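Local coordinates for glycosaminoglycan xylosylkinase (Hydra vulgaris, PDB 5XOM), which probably phosphorylates xylose in the linkage region of glycosaminoglycans, as a kinase of the Fam20 family, at residues A[134-139]-A[353-358]; A[145-150]-A[326-331]; A[225-230]-A[246-251]; A[317-322]-A[376-381]. All blocks are in the same frame, centred on the assembly; numbering follows the deposited sequence.

Contact 1: A[134-139]-A[353-358]; sequences AEIAAF and YPILTS
Ile355 has CG2 anti to its backbone N and CG1 anti to the carbonyl carbon (chi1 -57°), which brings CG2 against Ile136 and Ala137. Its CD1 folds back (chi2 -55°), whereas Ile136 is extended at that bond (chi2 164°). The two isoleucines cross at about a right angle. Ile355 CG2 lies 4.0 Å from Ile136 CB. Ile355 CD1 is 4.1 Å from both CG2 and CD1 of Ile136. Leu356 meets Ala137 with its whole branch; its CD1 is 3.7 Å from Ala137 CB. The contact packs the loop before helix 358-382 on helix 132-144. Asn133 ND2, on the same helix, donates to Ile355 O. Glu135 of that helix forms a salt bridge with Lys111, consistent with helix C of protein kinases. Cutting Ile355 back to an alanine is likely to open a gap beside Ile136 CG2 and Ala137 CB. Between the two segments themselves there is no hydrogen bond, so their fit rests on apolar groups kept from water.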
loop_
_atom_site.group_PDB
_atom_site.type_symbol
_atom_site.label_atom_id
_atom_site.label_comp_id
_atom_site.label_asym_id
_atom_site.label_seq_id
_atom_site.Cartn_x
_atom_site.Cartn_y
_atom_site.Cartn_z
ATOM N N ALA A 134 25.335 -3.587 -6.617
ATOM C CA ALA A 134 24.581 -3.195 -7.802
ATOM C C ALA A 134 23.169 -3.763 -7.771
ATOM O O ALA A 134 22.222 -3.092 -8.199
ATOM C CB ALA A 134 25.313 -3.648 -9.065
ATOM N N GLU A 135 23.004 -4.997 -7.272
ATOM C CA GLU A 135 21.665 -5.571 -7.151
ATOM C C GLU A 135 20.793 -4.723 -6.237
ATOM O O GLU A 135 19.616 -4.495 -6.530
ATOM C CB GLU A 135 21.728 -7.011 -6.620
ATOM C CG GLU A 135 22.308 -8.044 -7.588
ATOM C CD GLU A 135 21.315 -8.545 -8.647
ATOM O OE1 GLU A 135 20.260 -7.907 -8.877
ATOM O OE2 GLU A 135 21.601 -9.597 -9.258
ATOM N N ILE A 136 21.354 -4.257 -5.118
ATOM C CA ILE A 136 20.599 -3.419 -4.189
ATOM C C ILE A 136 20.202 -2.109 -4.857
ATOM O O ILE A 136 19.039 -1.693 -4.808
ATOM C CB ILE A 136 21.415 -3.173 -2.910
ATOM C CG1 ILE A 136 21.703 -4.502 -2.211
ATOM C CG2 ILE A 136 20.667 -2.234 -1.971
ATOM C CD1 ILE A 136 22.784 -4.413 -1.181
ATOM N N ALA A 137 21.168 -1.438 -5.491
ATOM C CA ALA A 137 20.879 -0.158 -6.126
ATOM C C ALA A 137 19.886 -0.321 -7.271
ATOM O O ALA A 137 18.976 0.497 -7.431
ATOM C CB ALA A 137 22.170 0.489 -6.616
ATOM N N ALA A 138 20.034 -1.382 -8.067
ATOM C CA ALA A 138 19.131 -1.583 -9.197
ATOM C C ALA A 138 17.702 -1.842 -8.728
ATOM O O ALA A 138 16.743 -1.387 -9.359
ATOM C CB ALA A 138 19.629 -2.740 -10.064
ATOM N N PHE A 139 17.536 -2.565 -7.621
ATOM C CA PHE A 139 16.189 -2.824 -7.134
ATOM C C PHE A 139 15.503 -1.536 -6.684
ATOM O O PHE A 139 14.353 -1.280 -7.056
ATOM C CB PHE A 139 16.226 -3.853 -6.003
ATOM C CG PHE A 139 15.053 -3.773 -5.080
ATOM C CD1 PHE A 139 13.778 -4.110 -5.514
ATOM C CD2 PHE A 139 15.225 -3.367 -3.767
ATOM C CE1 PHE A 139 12.697 -4.030 -4.656
ATOM C CE2 PHE A 139 14.151 -3.286 -2.903
ATOM C CZ PHE A 139 12.885 -3.616 -3.346
ATOM N N TYR A 353 24.625 -0.023 3.647
ATOM C CA TYR A 353 24.860 1.339 3.148
ATOM C C TYR A 353 26.152 1.943 3.704
ATOM O O TYR A 353 26.475 1.720 4.877
ATOM C CB TYR A 353 23.659 2.218 3.522
ATOM C CG TYR A 353 23.758 3.657 3.084
ATOM C CD1 TYR A 353 23.328 4.048 1.825
ATOM C CD2 TYR A 353 24.264 4.635 3.944
ATOM C CE1 TYR A 353 23.405 5.371 1.420
ATOM C CE2 TYR A 353 24.351 5.959 3.547
ATOM C CZ TYR A 353 23.919 6.320 2.284
ATOM O OH TYR A 353 24.001 7.633 1.878
ATOM N N PRO A 354 26.881 2.754 2.905
ATOM C CA PRO A 354 26.668 3.208 1.510
ATOM C C PRO A 354 26.652 2.098 0.462
ATOM O O PRO A 354 27.462 1.168 0.515
ATOM C CB PRO A 354 27.851 4.160 1.243
ATOM C CG PRO A 354 28.570 4.330 2.518
ATOM C CD PRO A 354 28.072 3.354 3.529
ATOM N N ILE A 355 25.731 2.215 -0.489
ATOM C CA ILE A 355 25.569 1.226 -1.550
ATOM C C ILE A 355 26.347 1.623 -2.798
ATOM O O ILE A 355 26.981 0.777 -3.436
ATOM C CB ILE A 355 24.069 1.046 -1.863
ATOM C CG1 ILE A 355 23.294 0.636 -0.603
ATOM C CG2 ILE A 355 23.870 0.040 -2.986
ATOM C CD1 ILE A 355 23.821 -0.600 0.079
ATOM N N LEU A 356 26.312 2.905 -3.157
ATOM C CA LEU A 356 27.012 3.423 -4.320
ATOM C C LEU A 356 27.892 4.594 -3.915
ATOM O O LEU A 356 27.560 5.355 -3.000
ATOM C CB LEU A 356 26.044 3.899 -5.421
ATOM C CG LEU A 356 25.094 2.901 -6.074
ATOM C CD1 LEU A 356 24.060 3.630 -6.944
ATOM C CD2 LEU A 356 25.886 1.905 -6.892
ATOM N N THR A 357 29.021 4.734 -4.606
ATOM C CA THR A 357 29.824 5.937 -4.454
ATOM C C THR A 357 29.108 7.117 -5.093
ATOM O O THR A 357 28.236 6.958 -5.954
ATOM C CB THR A 357 31.190 5.779 -5.124
ATOM O OG1 THR A 357 31.001 5.533 -6.523
ATOM C CG2 THR A 357 31.970 4.621 -4.510
ATOM N N SER A 358 29.497 8.322 -4.679
ATOM C CA SER A 358 28.873 9.507 -5.261
ATOM C C SER A 358 29.151 9.611 -6.757
ATOM O O SER A 358 28.362 10.242 -7.473
ATOM C CB SER A 358 29.361 10.764 -4.541
ATOM O OG SER A 358 30.771 10.854 -4.577
#

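Contact 2: A[145-150]-A[326-331]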
loop_
_atom_site.group_PDB
_atom_site.type_symbol
_atom_site.label_atom_id
_atom_site.label_comp_id
_atom_site.label_asym_id
_atom_site.label_seq_id
_atom_site.Cartn_x
_atom_site.Cartn_y
_atom_site.Cartn_z
ATOM N N LEU A 145 11.911 4.561 -10.392
ATOM C CA LEU A 145 11.476 4.916 -11.735
ATOM C C LEU A 145 10.085 4.398 -12.073
ATOM O O LEU A 145 9.599 4.667 -13.178
ATOM C CB LEU A 145 12.468 4.398 -12.778
ATOM C CG LEU A 145 13.904 4.913 -12.739
ATOM C CD1 LEU A 145 14.778 4.093 -13.680
ATOM C CD2 LEU A 145 13.947 6.402 -13.083
ATOM N N GLY A 146 9.434 3.673 -11.164
ATOM C CA GLY A 146 8.083 3.205 -11.405
ATOM C C GLY A 146 7.968 1.988 -12.291
ATOM O O GLY A 146 6.874 1.702 -12.785
ATOM N N PHE A 147 9.066 1.264 -12.526
ATOM C CA PHE A 147 8.983 0.038 -13.314
ATOM C C PHE A 147 8.370 -1.101 -12.498
ATOM O O PHE A 147 7.518 -1.839 -12.999
ATOM C CB PHE A 147 10.368 -0.357 -13.834
ATOM C CG PHE A 147 10.883 0.527 -14.936
ATOM C CD1 PHE A 147 10.080 0.856 -16.016
ATOM C CD2 PHE A 147 12.171 1.032 -14.892
ATOM C CE1 PHE A 147 10.552 1.669 -17.035
ATOM C CE2 PHE A 147 12.651 1.842 -15.910
ATOM C CZ PHE A 147 11.837 2.161 -16.981
ATOM N N TYR A 148 8.806 -1.262 -11.246
ATOM C CA TYR A 148 8.294 -2.287 -10.331
ATOM C C TYR A 148 8.429 -3.702 -10.910
ATOM O O TYR A 148 7.555 -4.551 -10.732
ATOM C CB TYR A 148 6.841 -1.990 -9.923
ATOM C CG TYR A 148 6.692 -0.673 -9.168
ATOM C CD1 TYR A 148 7.173 -0.537 -7.869
ATOM C CD2 TYR A 148 6.083 0.432 -9.757
ATOM C CE1 TYR A 148 7.056 0.657 -7.180
ATOM C CE2 TYR A 148 5.961 1.635 -9.070
ATOM C CZ TYR A 148 6.449 1.740 -7.787
ATOM O OH TYR A 148 6.335 2.931 -7.109
ATOM N N ARG A 149 9.556 -3.974 -11.574
ATOM C CA ARG A 149 9.819 -5.251 -12.231
ATOM C C ARG A 149 10.992 -6.014 -11.644
ATOM O O ARG A 149 11.447 -6.986 -12.266
ATOM C CB ARG A 149 10.081 -5.031 -13.712
ATOM C CG ARG A 149 8.967 -4.321 -14.330
ATOM C CD ARG A 149 9.211 -3.855 -15.727
ATOM N NE ARG A 149 8.220 -2.821 -15.937
ATOM C CZ ARG A 149 8.025 -2.161 -17.057
ATOM N NH1 ARG A 149 8.740 -2.407 -18.161
ATOM N NH2 ARG A 149 7.073 -1.242 -17.080
ATOM N N ALA A 150 11.533 -5.567 -10.518
ATOM C CA ALA A 150 12.692 -6.192 -9.906
ATOM C C ALA A 150 12.306 -6.859 -8.592
ATOM O O ALA A 150 11.596 -6.245 -7.786
ATOM C CB ALA A 150 13.789 -5.150 -9.654
ATOM N N TYR A 326 7.671 7.528 -20.515
ATOM C CA TYR A 326 8.038 8.898 -20.865
ATOM C C TYR A 326 7.587 9.886 -19.795
ATOM O O TYR A 326 8.346 10.779 -19.401
ATOM C CB TYR A 326 7.428 9.255 -22.217
ATOM C CG TYR A 326 7.643 10.683 -22.664
ATOM C CD1 TYR A 326 8.919 11.172 -22.918
ATOM C CD2 TYR A 326 6.564 11.540 -22.841
ATOM C CE1 TYR A 326 9.112 12.481 -23.335
ATOM C CE2 TYR A 326 6.745 12.846 -23.257
ATOM C CZ TYR A 326 8.019 13.311 -23.504
ATOM O OH TYR A 326 8.199 14.614 -23.915
ATOM N N ASN A 327 6.354 9.736 -19.311
ATOM C CA ASN A 327 5.845 10.644 -18.289
ATOM C C ASN A 327 6.679 10.576 -17.016
ATOM O O ASN A 327 6.984 11.612 -16.413
ATOM C CB ASN A 327 4.379 10.327 -17.995
ATOM C CG ASN A 327 3.477 10.626 -19.175
ATOM O OD1 ASN A 327 3.769 11.510 -19.986
ATOM N ND2 ASN A 327 2.375 9.890 -19.281
ATOM N N ARG A 328 7.059 9.369 -16.589
ATOM C CA ARG A 328 7.853 9.252 -15.368
ATOM C C ARG A 328 9.266 9.789 -15.575
ATOM O O ARG A 328 9.832 10.421 -14.676
ATOM C CB ARG A 328 7.883 7.796 -14.895
ATOM C CG ARG A 328 6.494 7.214 -14.603
ATOM C CD ARG A 328 6.554 5.919 -13.778
ATOM N NE ARG A 328 7.296 4.856 -14.453
ATOM C CZ ARG A 328 6.756 3.973 -15.290
ATOM N NH1 ARG A 328 5.458 4.015 -15.565
ATOM N NH2 ARG A 328 7.518 3.045 -15.855
ATOM N N LEU A 329 9.841 9.568 -16.763
ATOM C CA LEU A 329 11.166 10.107 -17.061
ATOM C C LEU A 329 11.163 11.628 -17.054
ATOM O O LEU A 329 12.162 12.250 -16.675
ATOM C CB LEU A 329 11.667 9.602 -18.415
ATOM C CG LEU A 329 12.055 8.126 -18.536
ATOM C CD1 LEU A 329 12.622 7.852 -19.916
ATOM C CD2 LEU A 329 13.043 7.717 -17.464
ATOM N N LYS A 330 10.057 12.246 -17.468
ATOM C CA LYS A 330 10.029 13.699 -17.519
ATOM C C LYS A 330 9.818 14.296 -16.137
ATOM O O LYS A 330 10.374 15.357 -15.835
ATOM C CB LYS A 330 8.920 14.162 -18.462
ATOM C CG LYS A 330 9.182 13.825 -19.915
ATOM C CD LYS A 330 8.912 15.010 -20.823
ATOM C CE LYS A 330 7.680 15.798 -20.386
ATOM N NZ LYS A 330 6.398 15.079 -20.641
ATOM N N ILE A 331 9.062 13.611 -15.279
ATOM C CA ILE A 331 8.962 13.999 -13.875
ATOM C C ILE A 331 10.315 13.880 -13.186
ATOM O O ILE A 331 10.672 14.707 -12.338
ATOM C CB ILE A 331 7.887 13.148 -13.171
ATOM C CG1 ILE A 331 6.491 13.539 -13.671
ATOM C CG2 ILE A 331 7.997 13.271 -11.656
ATOM C CD1 ILE A 331 5.383 12.656 -13.133
#
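Arg328 reaches from helix 323-334 to Leu145 and Gly146, where a Schellman motif ends helix 132-144. Gly146 has positive phi, and a side chain there would run into Arg328 CD. The arginine chain starts with CG anti to the carbonyl carbon and then bends at chi3 (-60°). The bend lays its guanidinium against the end of the helix. Arg328 NE donates to Leu145 O at 2.6 Å, with an N-H...O angle of 151°. This donor lies in the carbonyl plane, on a lone pair. Gly146 O sits over one guanidinium face, 3.4 Å from Arg328 CZ, and is not hydrogen-bonded to it. The positive charge probably suits these carbonyls at a helix C-terminus. A leucine in place of Arg328 would probably leave Leu145 O without its donor from helix 323-334 and Gly146 O without the charge beside it. Arg149 NH2 is 4.5 Å from Arg328 NH2, a pair of like charges. The salt bridge from Arg149 to Asp265 probably softens their repulsion. Arg149 NE also donates a hydrogen bond to Phe147 O at 3.2 Å, from above the carbonyl plane. Phe147 CD1 stands over the centre of the Arg149 guanidinium. The Phe147 ring is turned 86° from the Arg328 guanidinium, and its CD1 lies 3.4 Å from Arg328 NH2.

Contact 3: A[225-230]-A[246-251]; sequences HPWRRT and ESVVIK
Val248 carries this contact from the helical part of 246-251, and it meets Pro226 and Trp227. The contact sets the loop after strand 221-224 against the short helix 244-248. From CB the side chain of Val248 splits in two. CG1 lies anti to the backbone N (chi1 177°) and comes up to the proline ring, 4.2 Å from both CB and CG of Pro226. CG2 lies anti to the carbonyl carbon and meets the far corner of the indole, with Trp227 CH2 at 4.1 Å. Valine and proline side chains cross at about a right angle. Pro226 and Trp227 are the two middle residues of a type I beta turn from His225 to Arg228. The backbone bond of the turn runs from Arg228 N to His225 O at 2.9 Å. Arg228 NH1 grips the same oxygen at 3.0 Å, from the opposite face of the carbonyl. Trp227 N donates to His225 ND1 at 3.0 Å, in the plane of the imidazole, which should limit rotation of that ring. Trp227 NE1 finds its acceptor in Gln317 OE1. The indole also meets the rings of Trp238 and Tyr244, and packs on helix 313-318. The bonds to His225 O and ND1 shape the 225-230 loop from within, while its join to 246-251 is purely apolar and depends on how the valine branches fit the turn.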
loop_
_atom_site.group_PDB
_atom_site.type_symbol
_atom_site.label_atom_id
_atom_site.label_comp_id
_atom_site.label_asym_id
_atom_site.label_seq_id
_atom_site.Cartn_x
_atom_site.Cartn_y
_atom_site.Cartn_z
ATOM N N HIS A 225 17.990 -11.985 -26.269
ATOM C CA HIS A 225 17.700 -10.576 -26.520
ATOM C C HIS A 225 18.057 -10.231 -27.963
ATOM O O HIS A 225 19.184 -10.494 -28.393
ATOM C CB HIS A 225 18.497 -9.690 -25.568
ATOM C CG HIS A 225 17.922 -8.319 -25.387
ATOM N ND1 HIS A 225 17.816 -7.414 -26.421
ATOM C CD2 HIS A 225 17.459 -7.685 -24.283
ATOM C CE1 HIS A 225 17.288 -6.291 -25.968
ATOM N NE2 HIS A 225 17.065 -6.427 -24.673
ATOM N N PRO A 226 17.124 -9.674 -28.746
ATOM C CA PRO A 226 17.448 -9.308 -30.135
ATOM C C PRO A 226 18.656 -8.389 -30.252
ATOM O O PRO A 226 19.304 -8.349 -31.302
ATOM C CB PRO A 226 16.168 -8.617 -30.623
ATOM C CG PRO A 226 15.082 -9.232 -29.807
ATOM C CD PRO A 226 15.694 -9.486 -28.445
ATOM N N TRP A 227 18.972 -7.645 -29.191
ATOM C CA TRP A 227 20.098 -6.719 -29.204
ATOM C C TRP A 227 21.291 -7.235 -28.408
ATOM O O TRP A 227 22.152 -6.446 -28.006
ATOM C CB TRP A 227 19.655 -5.349 -28.691
ATOM C CG TRP A 227 18.898 -4.565 -29.725
ATOM C CD1 TRP A 227 19.423 -3.682 -30.621
ATOM C CD2 TRP A 227 17.487 -4.602 -29.977
ATOM N NE1 TRP A 227 18.428 -3.164 -31.415
ATOM C CE2 TRP A 227 17.229 -3.711 -31.040
ATOM C CE3 TRP A 227 16.416 -5.297 -29.406
ATOM C CZ2 TRP A 227 15.947 -3.497 -31.543
ATOM C CZ3 TRP A 227 15.142 -5.082 -29.905
ATOM C CH2 TRP A 227 14.918 -4.190 -30.964
ATOM N N ARG A 228 21.370 -8.546 -28.188
ATOM C CA ARG A 228 22.496 -9.124 -27.471
ATOM C C ARG A 228 23.802 -8.912 -28.232
ATOM O O ARG A 228 23.825 -8.716 -29.451
ATOM C CB ARG A 228 22.268 -10.617 -27.230
ATOM C CG ARG A 228 22.233 -11.472 -28.491
ATOM C CD ARG A 228 21.705 -12.861 -28.163
ATOM N NE ARG A 228 21.677 -13.748 -29.324
ATOM C CZ ARG A 228 20.702 -13.766 -30.230
ATOM N NH1 ARG A 228 19.669 -12.939 -30.119
ATOM N NH2 ARG A 228 20.759 -14.611 -31.252
ATOM N N ARG A 229 24.901 -8.956 -27.487
ATOM C CA ARG A 229 26.228 -8.792 -28.049
ATOM C C ARG A 229 26.761 -10.130 -28.548
ATOM O O ARG A 229 26.184 -11.193 -28.306
ATOM C CB ARG A 229 27.174 -8.185 -27.011
ATOM C CG ARG A 229 26.697 -6.842 -26.533
ATOM C CD ARG A 229 27.380 -6.374 -25.264
ATOM N NE ARG A 229 26.734 -5.146 -24.819
ATOM C CZ ARG A 229 27.023 -3.942 -25.300
ATOM N NH1 ARG A 229 27.957 -3.807 -26.230
ATOM N NH2 ARG A 229 26.378 -2.875 -24.851
ATOM N N THR A 230 27.885 -10.065 -29.260
ATOM C CA THR A 230 28.451 -11.264 -29.864
ATOM C C THR A 230 29.319 -12.047 -28.889
ATOM O O THR A 230 29.452 -13.268 -29.032
ATOM C CB THR A 230 29.278 -10.889 -31.091
ATOM O OG1 THR A 230 30.242 -9.899 -30.715
ATOM C CG2 THR A 230 28.380 -10.320 -32.173
ATOM N N GLU A 246 13.222 -2.600 -37.716
ATOM C CA GLU A 246 12.261 -3.002 -38.739
ATOM C C GLU A 246 12.278 -4.511 -38.957
ATOM O O GLU A 246 11.235 -5.125 -39.202
ATOM C CB GLU A 246 12.579 -2.261 -40.036
ATOM C CG GLU A 246 12.446 -0.748 -39.925
ATOM C CD GLU A 246 12.967 -0.019 -41.153
ATOM O OE1 GLU A 246 13.039 -0.638 -42.237
ATOM O OE2 GLU A 246 13.277 1.188 -41.038
ATOM N N SER A 247 13.460 -5.125 -38.861
ATOM C CA SER A 247 13.572 -6.574 -39.009
ATOM C C SER A 247 13.031 -7.323 -37.790
ATOM O O SER A 247 12.485 -8.422 -37.935
ATOM C CB SER A 247 15.028 -6.951 -39.265
ATOM O OG SER A 247 15.302 -8.232 -38.856
ATOM N N VAL A 248 13.194 -6.763 -36.589
ATOM C CA VAL A 248 12.773 -7.454 -35.372
ATOM C C VAL A 248 11.254 -7.559 -35.302
ATOM O O VAL A 248 10.709 -8.595 -34.910
ATOM C CB VAL A 248 13.344 -6.745 -34.132
ATOM C CG1 VAL A 248 12.840 -7.408 -32.852
ATOM C CG2 VAL A 248 14.859 -6.746 -34.184
ATOM N N VAL A 249 10.550 -6.481 -35.655
ATOM C CA VAL A 249 9.103 -6.411 -35.483
ATOM C C VAL A 249 8.315 -7.364 -36.373
ATOM O O VAL A 249 7.094 -7.460 -36.219
ATOM C CB VAL A 249 8.612 -4.984 -35.751
ATOM C CG1 VAL A 249 9.439 -3.988 -34.957
ATOM C CG2 VAL A 249 8.671 -4.688 -37.252
ATOM N N ILE A 250 8.966 -8.067 -37.300
ATOM C CA ILE A 250 8.224 -8.933 -38.216
ATOM C C ILE A 250 8.009 -10.331 -37.634
ATOM O O ILE A 250 7.003 -10.977 -37.943
ATOM C CB ILE A 250 8.893 -8.984 -39.603
ATOM C CG1 ILE A 250 10.209 -9.762 -39.566
ATOM C CG2 ILE A 250 9.110 -7.573 -40.142
ATOM C CD1 ILE A 250 10.979 -9.721 -40.873
ATOM N N LYS A 251 8.927 -10.823 -36.805
ATOM C CA LYS A 251 8.713 -12.104 -36.145
ATOM C C LYS A 251 8.091 -11.905 -34.762
ATOM O O LYS A 251 8.234 -10.852 -34.132
ATOM C CB LYS A 251 10.034 -12.867 -35.999
ATOM C CG LYS A 251 10.361 -13.859 -37.112
ATOM C CD LYS A 251 11.422 -14.856 -36.636
ATOM C CE LYS A 251 11.793 -15.869 -37.712
ATOM N NZ LYS A 251 12.939 -16.727 -37.287
#

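Contact 4: A[317-322]-A[376-381]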
loop_
_atom_site.group_PDB
_atom_site.type_symbol
_atom_site.label_atom_id
_atom_site.label_comp_id
_atom_site.label_asym_id
_atom_site.label_seq_id
_atom_site.Cartn_x
_atom_site.Cartn_y
_atom_site.Cartn_z
ATOM N N GLN A 317 17.193 2.711 -32.089
ATOM C CA GLN A 317 16.876 2.178 -33.408
ATOM C C GLN A 317 15.371 2.078 -33.640
ATOM O O GLN A 317 14.907 2.283 -34.766
ATOM C CB GLN A 317 17.559 0.822 -33.606
ATOM C CG GLN A 317 19.082 0.933 -33.728
ATOM C CD GLN A 317 19.762 -0.400 -33.962
ATOM O OE1 GLN A 317 19.195 -1.460 -33.700
ATOM N NE2 GLN A 317 20.985 -0.361 -34.479
ATOM N N CYS A 318 14.592 1.773 -32.598
ATOM C CA CYS A 318 13.151 1.607 -32.767
ATOM C C CYS A 318 12.382 2.921 -32.691
ATOM O O CYS A 318 11.348 3.061 -33.355
ATOM C CB CYS A 318 12.595 0.644 -31.707
ATOM S SG CYS A 318 13.174 -1.079 -31.844
ATOM N N CYS A 319 12.871 3.888 -31.913
ATOM C CA CYS A 319 12.172 5.152 -31.681
ATOM C C CYS A 319 10.701 4.917 -31.351
ATOM O O CYS A 319 9.794 5.461 -31.983
ATOM C CB CYS A 319 12.340 6.104 -32.864
ATOM S SG CYS A 319 13.953 6.934 -32.857
ATOM N N ARG A 320 10.474 4.029 -30.391
ATOM C CA ARG A 320 9.178 3.866 -29.759
ATOM C C ARG A 320 9.392 3.903 -28.255
ATOM O O ARG A 320 10.410 3.415 -27.750
ATOM C CB ARG A 320 8.513 2.556 -30.194
ATOM C CG ARG A 320 8.362 2.442 -31.717
ATOM C CD ARG A 320 8.022 1.026 -32.159
ATOM N NE ARG A 320 6.791 0.540 -31.551
ATOM C CZ ARG A 320 5.579 0.770 -32.050
ATOM N NH1 ARG A 320 5.445 1.468 -33.172
ATOM N NH2 ARG A 320 4.504 0.298 -31.430
ATOM N N LEU A 321 8.448 4.497 -27.539
ATOM C CA LEU A 321 8.597 4.648 -26.101
ATOM C C LEU A 321 7.220 4.632 -25.474
ATOM O O LEU A 321 6.330 5.369 -25.908
ATOM C CB LEU A 321 9.332 5.945 -25.736
ATOM C CG LEU A 321 9.507 6.230 -24.236
ATOM C CD1 LEU A 321 10.237 5.093 -23.522
ATOM C CD2 LEU A 321 10.233 7.550 -24.015
ATOM N N ARG A 322 7.053 3.780 -24.467
ATOM C CA ARG A 322 5.774 3.682 -23.783
ATOM C C ARG A 322 5.447 4.988 -23.081
ATOM O O ARG A 322 6.312 5.616 -22.465
ATOM C CB ARG A 322 5.798 2.532 -22.785
ATOM C CG ARG A 322 4.620 2.519 -21.826
ATOM C CD ARG A 322 4.561 1.213 -21.041
ATOM N NE ARG A 322 4.295 0.058 -21.892
ATOM C CZ ARG A 322 5.078 -1.008 -21.953
ATOM N NH1 ARG A 322 6.188 -1.090 -21.220
ATOM N NH2 ARG A 322 4.765 -2.026 -22.753
ATOM N N GLU A 376 14.495 12.798 -27.437
ATOM C CA GLU A 376 14.246 14.014 -28.204
ATOM C C GLU A 376 14.738 13.868 -29.641
ATOM O O GLU A 376 14.133 14.415 -30.572
ATOM C CB GLU A 376 14.887 15.218 -27.517
ATOM C CG GLU A 376 13.981 15.827 -26.446
ATOM C CD GLU A 376 14.722 16.720 -25.467
ATOM O OE1 GLU A 376 15.902 17.043 -25.723
ATOM O OE2 GLU A 376 14.128 17.082 -24.426
ATOM N N LYS A 377 15.845 13.146 -29.845
ATOM C CA LYS A 377 16.285 12.859 -31.207
ATOM C C LYS A 377 15.270 12.000 -31.950
ATOM O O LYS A 377 15.049 12.188 -33.154
ATOM C CB LYS A 377 17.643 12.160 -31.199
ATOM C CG LYS A 377 18.130 11.811 -32.595
ATOM C CD LYS A 377 19.519 11.194 -32.598
ATOM C CE LYS A 377 20.100 11.199 -34.004
ATOM N NZ LYS A 377 21.582 11.065 -34.003
ATOM N N CYS A 378 14.646 11.042 -31.255
ATOM C CA CYS A 378 13.584 10.258 -31.882
ATOM C C CYS A 378 12.412 11.141 -32.281
ATOM O O CYS A 378 11.833 10.963 -33.360
ATOM C CB CYS A 378 13.117 9.140 -30.943
ATOM S SG CYS A 378 14.148 7.648 -30.949
ATOM N N PHE A 379 12.061 12.112 -31.436
ATOM C CA PHE A 379 10.978 13.027 -31.779
ATOM C C PHE A 379 11.309 13.836 -33.024
ATOM O O PHE A 379 10.456 14.017 -33.898
ATOM C CB PHE A 379 10.681 13.964 -30.606
ATOM C CG PHE A 379 10.039 13.279 -29.430
ATOM C CD1 PHE A 379 9.765 13.981 -28.273
ATOM C CD2 PHE A 379 9.706 11.945 -29.483
ATOM C CE1 PHE A 379 9.172 13.343 -27.190
ATOM C CE2 PHE A 379 9.120 11.321 -28.399
ATOM C CZ PHE A 379 8.855 12.019 -27.261
ATOM N N LYS A 380 12.548 14.319 -33.131
ATOM C CA LYS A 380 12.899 15.164 -34.266
ATOM C C LYS A 380 12.778 14.414 -35.585
ATOM O O LYS A 380 12.397 15.002 -36.606
ATOM C CB LYS A 380 14.318 15.715 -34.090
ATOM C CG LYS A 380 15.021 16.077 -35.392
ATOM C CD LYS A 380 15.893 17.317 -35.257
ATOM C CE LYS A 380 15.050 18.560 -34.973
ATOM N NZ LYS A 380 15.834 19.824 -35.117
ATOM N N GLU A 381 13.061 13.116 -35.581
ATOM C CA GLU A 381 13.198 12.358 -36.815
ATOM C C GLU A 381 12.005 11.457 -37.106
ATOM O O GLU A 381 11.957 10.848 -38.180
ATOM C CB GLU A 381 14.488 11.544 -36.767
ATOM C CG GLU A 381 15.706 12.432 -36.551
ATOM C CD GLU A 381 16.980 11.657 -36.297
ATOM O OE1 GLU A 381 16.924 10.410 -36.235
ATOM O OE2 GLU A 381 18.042 12.301 -36.158
#
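Cys319 and Cys378 bring their CA atoms within 5.3 Å, where the chain leaves helix 313-318 with positive phi at Cys319 (47°) and passes the side of helix 358-382. Both CB atoms point at the opposite segment. Each SG lies anti to its own carbonyl carbon, and the two sulfurs bond covalently, Cys319 SG to Cys378 SG at 2.0 Å. The torsion about the S-S bond is -78°, a left-handed twist not far from the relaxed magnitude of about 90°. The CB atoms of Cys319 and Cys378 then stand 3.7 Å apart. No hydrogen bond joins the two segments, and the disulfide is the direct link between them. It ties the turn after helix 313-318 to the long helix 358-382, close to where 321-322 pairs in parallel with 388-389. Such a crosslink fits a protein of the secretory pathway. Both cysteines are buried and touch Val387, from helix 384-387. The neighbouring Cys318 points away from helix 358-382 and makes a second disulfide, with Cys245. The ring of Phe379 packs on Val387 and Ile388, and meets Tyr326 edge-to-face.

All four contacts are buried, but contact 1 lies nearest the centre of the chain and contacts 3 and 4 lie farthest out. Helix 132-144 takes part in contact 1 and ends at contact 2. The loop of contact 1 leads into helix 358-382, which carries Cys378 of contact 4. Contacts 2 and 4 touch where Tyr326 packs on Leu321, and both send an arginine to Asp265. Contacts 3 and 4 meet where Trp227 packs on Cys318. The chemistry differs with place: aliphatic packing in contact 1, a charged side chain at a helix end in contact 2, a valine against a turn in contact 3 and a covalent bond in contact 4.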